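Local coordinates for protein cpftsy (Physcomitrella patens, PDB 4AK9) that probably acts as the chloroplast signal recognition particle receptor, an SRP-type GTPase that takes part in protein targeting to the thylakoid membrane, at residues P116-I121 and Q190-A195; T130-K135 and D302-F307. All coordinates share one frame; numbering follows the deposited sequence.

Contact 1: residues P116-I121 and Q190-A195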
# COMPACT_ATOMS: atom_id res chain seq x y z
N PRO A 116 -35.41 -19.78 -0.50
CA PRO A 116 -34.44 -18.90 -1.15
C PRO A 116 -33.06 -18.95 -0.49
O PRO A 116 -32.97 -19.17 0.72
CB PRO A 116 -35.04 -17.52 -0.94
CG PRO A 116 -35.78 -17.63 0.35
CD PRO A 116 -36.26 -19.06 0.47
N ALA A 117 -32.01 -18.77 -1.29
CA ALA A 117 -30.71 -18.43 -0.72
C ALA A 117 -30.72 -16.94 -0.37
O ALA A 117 -31.44 -16.14 -1.00
CB ALA A 117 -29.58 -18.74 -1.70
N VAL A 118 -29.93 -16.56 0.63
CA VAL A 118 -29.88 -15.17 1.05
C VAL A 118 -28.41 -14.71 1.12
O VAL A 118 -27.59 -15.32 1.81
CB VAL A 118 -30.55 -14.94 2.41
CG1 VAL A 118 -30.40 -13.48 2.85
CG2 VAL A 118 -32.06 -15.31 2.33
N LEU A 119 -28.09 -13.66 0.37
CA LEU A 119 -26.71 -13.14 0.34
C LEU A 119 -26.74 -11.74 0.95
O LEU A 119 -27.48 -10.86 0.48
CB LEU A 119 -26.23 -13.05 -1.12
CG LEU A 119 -25.56 -14.21 -1.85
CD1 LEU A 119 -26.19 -15.52 -1.52
CD2 LEU A 119 -25.59 -13.98 -3.35
N MET A 120 -25.96 -11.52 2.01
CA MET A 120 -25.83 -10.18 2.55
C MET A 120 -24.56 -9.52 2.01
O MET A 120 -23.50 -10.13 1.99
CB MET A 120 -25.80 -10.19 4.08
CG MET A 120 -27.13 -10.57 4.71
SD MET A 120 -26.93 -10.78 6.50
CE MET A 120 -26.83 -9.10 7.10
N ILE A 121 -24.70 -8.29 1.52
CA ILE A 121 -23.56 -7.56 0.97
C ILE A 121 -23.18 -6.52 2.02
O ILE A 121 -24.02 -5.71 2.46
CB ILE A 121 -23.93 -6.84 -0.35
CG1 ILE A 121 -24.42 -7.82 -1.42
CG2 ILE A 121 -22.81 -5.88 -0.82
CD1 ILE A 121 -23.72 -9.14 -1.54
N GLN A 190 -38.57 -8.51 6.29
CA GLN A 190 -39.68 -8.41 5.35
C GLN A 190 -39.31 -9.01 3.98
O GLN A 190 -40.10 -9.73 3.39
CB GLN A 190 -40.11 -6.96 5.20
CG GLN A 190 -41.27 -6.73 4.23
CD GLN A 190 -41.67 -5.26 4.14
OE1 GLN A 190 -41.33 -4.46 5.02
NE2 GLN A 190 -42.38 -4.90 3.07
N ALA A 191 -38.11 -8.72 3.48
CA ALA A 191 -37.72 -9.28 2.19
C ALA A 191 -37.51 -10.77 2.25
O ALA A 191 -37.85 -11.48 1.31
CB ALA A 191 -36.43 -8.61 1.67
N VAL A 192 -36.93 -11.27 3.35
CA VAL A 192 -36.72 -12.71 3.42
C VAL A 192 -38.06 -13.45 3.49
O VAL A 192 -38.25 -14.46 2.79
CB VAL A 192 -35.79 -13.12 4.56
CG1 VAL A 192 -35.64 -14.62 4.57
CG2 VAL A 192 -34.41 -12.46 4.36
N ARG A 193 -38.98 -12.92 4.29
CA ARG A 193 -40.32 -13.52 4.41
C ARG A 193 -41.00 -13.55 3.06
O ARG A 193 -41.57 -14.57 2.66
CB ARG A 193 -41.18 -12.71 5.38
CG ARG A 193 -40.76 -12.87 6.83
CD ARG A 193 -41.88 -12.40 7.77
NE ARG A 193 -42.21 -10.98 7.59
CZ ARG A 193 -41.60 -9.99 8.24
NH1 ARG A 193 -40.63 -10.27 9.10
NH2 ARG A 193 -41.96 -8.72 8.03
N ARG A 194 -40.92 -12.43 2.35
CA ARG A 194 -41.56 -12.32 1.04
C ARG A 194 -40.96 -13.31 0.06
O ARG A 194 -41.67 -13.89 -0.77
CB ARG A 194 -41.45 -10.89 0.50
CG ARG A 194 -42.00 -10.75 -0.91
CD ARG A 194 -42.13 -9.31 -1.37
NE ARG A 194 -42.31 -9.28 -2.82
CZ ARG A 194 -42.12 -8.21 -3.58
NH1 ARG A 194 -41.73 -7.06 -3.03
NH2 ARG A 194 -42.30 -8.29 -4.89
N ALA A 195 -39.66 -13.55 0.16
CA ALA A 195 -39.02 -14.47 -0.76
C ALA A 195 -39.44 -15.90 -0.48
O ALA A 195 -39.52 -16.70 -1.41
CB ALA A 195 -37.53 -14.37 -0.64
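P116, just before strand 117-123, and V118 within it meet A195 and V192 of helix 184-197 in two purely apolar contacts; no hydrogen bond joins the segments, and together they bury just 156 Å². In the first, the P116 ring lies against a methyl group. P116 CG approaches A195 CB to 3.8 Å and P116 CB stands 4.0 Å from the same A195 CB, so the methyl sits beside the CB-CG edge of the pyrrolidine. The peptide bond before P116 is cis, a bend in the chain just ahead of the strand.

The second contact is methyl against methyl: V118 CG2 and V192 CG2 are 4.2 Å apart. Both valines place CG1 opposite the backbone N (chi1 176° for V118 and 180° for V192), which leaves CG2 opposite the carbonyl carbon as the branch that reaches across. V192 and A195 are three residues apart on the helix, while P116 and V118 are two apart along an extended chain.

All four residues are buried, and L232 fills in beside both P116 and V192. Strand 202-205 is one sheet neighbour of strand 117-123, parallel to it and bonded through A117 and L119, and V203 touches V118 and A195 alike. On the other side, the V118 N-H is held by OD1 of N237, just before strand 238-244. Helix 184-197 also packs on strand 147-150, through A191 and A195, whereas L119 points to the opposite sheet face, where F140 of helix 126-142 receives it.

Contact 2: residues T130-K135 and D302-F307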
# COMPACT_ATOMS: atom_id res chain seq x y z
N THR A 130 -23.75 -0.91 -3.71
CA THR A 130 -24.95 -0.83 -4.56
C THR A 130 -24.66 -1.34 -5.97
O THR A 130 -25.39 -2.18 -6.51
CB THR A 130 -25.49 0.61 -4.62
OG1 THR A 130 -25.81 1.05 -3.30
CG2 THR A 130 -26.75 0.64 -5.46
N THR A 131 -23.57 -0.84 -6.55
CA THR A 131 -23.17 -1.27 -7.88
C THR A 131 -22.89 -2.76 -7.91
O THR A 131 -23.34 -3.45 -8.82
CB THR A 131 -21.89 -0.50 -8.30
OG1 THR A 131 -22.22 0.88 -8.47
CG2 THR A 131 -21.36 -1.04 -9.60
N THR A 132 -22.19 -3.26 -6.90
CA THR A 132 -21.87 -4.70 -6.88
C THR A 132 -23.13 -5.56 -6.82
O THR A 132 -23.22 -6.59 -7.51
CB THR A 132 -20.91 -5.05 -5.71
OG1 THR A 132 -19.71 -4.28 -5.88
CG2 THR A 132 -20.55 -6.56 -5.72
N LEU A 133 -24.06 -5.13 -5.97
CA LEU A 133 -25.37 -5.73 -5.80
C LEU A 133 -26.07 -5.83 -7.18
O LEU A 133 -26.57 -6.89 -7.55
CB LEU A 133 -26.18 -4.84 -4.84
CG LEU A 133 -26.96 -5.45 -3.66
CD1 LEU A 133 -26.82 -6.94 -3.63
CD2 LEU A 133 -26.49 -4.85 -2.33
N GLY A 134 -26.08 -4.74 -7.92
CA GLY A 134 -26.68 -4.74 -9.26
C GLY A 134 -26.00 -5.70 -10.22
O GLY A 134 -26.67 -6.45 -10.95
N LYS A 135 -24.66 -5.73 -10.21
CA LYS A 135 -23.98 -6.61 -11.13
C LYS A 135 -24.11 -8.07 -10.73
O LYS A 135 -24.08 -8.95 -11.61
CB LYS A 135 -22.50 -6.22 -11.25
CG LYS A 135 -22.28 -4.80 -11.78
CD LYS A 135 -20.79 -4.59 -12.14
CE LYS A 135 -20.49 -3.12 -12.32
NZ LYS A 135 -19.12 -2.90 -12.98
N ASP A 302 -21.21 -6.28 -17.00
CA ASP A 302 -20.69 -7.64 -16.99
C ASP A 302 -19.24 -7.70 -16.48
O ASP A 302 -18.58 -8.74 -16.56
CB ASP A 302 -20.82 -8.27 -18.39
CG ASP A 302 -22.28 -8.51 -18.79
OD1 ASP A 302 -23.03 -9.15 -18.01
OD2 ASP A 302 -22.69 -8.05 -19.89
N ASP A 303 -18.76 -6.60 -15.94
CA ASP A 303 -17.36 -6.53 -15.54
C ASP A 303 -17.08 -7.05 -14.12
O ASP A 303 -15.97 -6.90 -13.61
CB ASP A 303 -16.81 -5.12 -15.73
CG ASP A 303 -16.63 -4.77 -17.21
OD1 ASP A 303 -16.51 -5.72 -18.02
OD2 ASP A 303 -16.60 -3.56 -17.54
N LEU A 304 -18.08 -7.65 -13.49
CA LEU A 304 -17.89 -8.32 -12.21
C LEU A 304 -17.70 -9.79 -12.51
O LEU A 304 -18.60 -10.47 -13.02
CB LEU A 304 -19.12 -8.14 -11.32
CG LEU A 304 -18.98 -8.73 -9.91
CD1 LEU A 304 -18.00 -7.87 -9.07
CD2 LEU A 304 -20.36 -8.81 -9.27
N GLN A 305 -16.49 -10.29 -12.26
CA GLN A 305 -16.15 -11.64 -12.70
C GLN A 305 -15.90 -12.54 -11.51
O GLN A 305 -15.35 -12.10 -10.50
CB GLN A 305 -14.91 -11.60 -13.59
CG GLN A 305 -15.18 -10.97 -14.96
CD GLN A 305 -16.17 -11.80 -15.75
OE1 GLN A 305 -16.04 -13.03 -15.82
NE2 GLN A 305 -17.18 -11.15 -16.33
N PRO A 306 -16.29 -13.82 -11.63
CA PRO A 306 -16.02 -14.78 -10.56
C PRO A 306 -14.52 -15.01 -10.50
O PRO A 306 -13.85 -15.00 -11.54
CB PRO A 306 -16.76 -16.05 -11.03
CG PRO A 306 -16.88 -15.88 -12.54
CD PRO A 306 -17.07 -14.40 -12.75
N PHE A 307 -13.97 -15.17 -9.30
CA PHE A 307 -12.54 -15.29 -9.16
C PHE A 307 -12.05 -16.72 -9.43
O PHE A 307 -12.67 -17.70 -9.02
CB PHE A 307 -12.10 -14.85 -7.76
CG PHE A 307 -10.62 -14.81 -7.59
CD1 PHE A 307 -9.88 -13.78 -8.13
CD2 PHE A 307 -9.96 -15.81 -6.88
CE1 PHE A 307 -8.48 -13.73 -7.99
CE2 PHE A 307 -8.58 -15.76 -6.72
CZ PHE A 307 -7.85 -14.72 -7.28
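K135 and L304 make the main side-chain contact here, crossing at an angle. K135 CB is 3.9 Å from L304 CB and equally far from L304 CD2, while K135 CD comes within 4.0 Å of L304 CB; the aliphatic part of the lysine is thus laid over the leucine. L304 CD2 also touches the helix backbone, 4.0 Å from T132 O, and lies 4.2 Å from T132 CG2. The lysine turns CG opposite its carbonyl carbon (chi1 -61°) and then runs extended, carrying NZ past D303.

K135 NZ is 5.3 Å from D303 OD2, too far for a salt bridge, though the charges may still attract; its bond goes to G300 O. D303 OD2 accepts from G300 N, so one glycine fastens both side chains. Q305 NE2 donates back to D302 O at 2.8 Å, a bent bond (138° at the hydrogen) that ties this part of the chain together, and D302 OD1 accepts from N138 ND2 of the same helix as K135.

T132 and L304 both rest on I268 of strand 266-270, and L304 also on F294. Helix 126-142 thereby packs near the sheet edge formed by strand 304-306, antiparallel to strand 292-296.

In the fold
Both contacts belong to the SRP-type GTPase domain and reach the same mixed sheet, their centres about 19 Å apart. Their segments alternate along the chain: 116-121, 130-135, 190-195, then 302-307. Strand 117-123 and helix 126-142 follow each other directly, probably through the Walker A P-loop, and they join the contacts physically, I121 CG1 lying 3.4 Å from L133 CD1. From this central unit contact 1 reaches past strand 202-205 to helix 184-197 on one sheet face, while contact 2 on the other face reaches toward the antiparallel edge strand 304-306. The strand and helix flanking the presumed nucleotide loop are thereby packed against distant parts of the sequence.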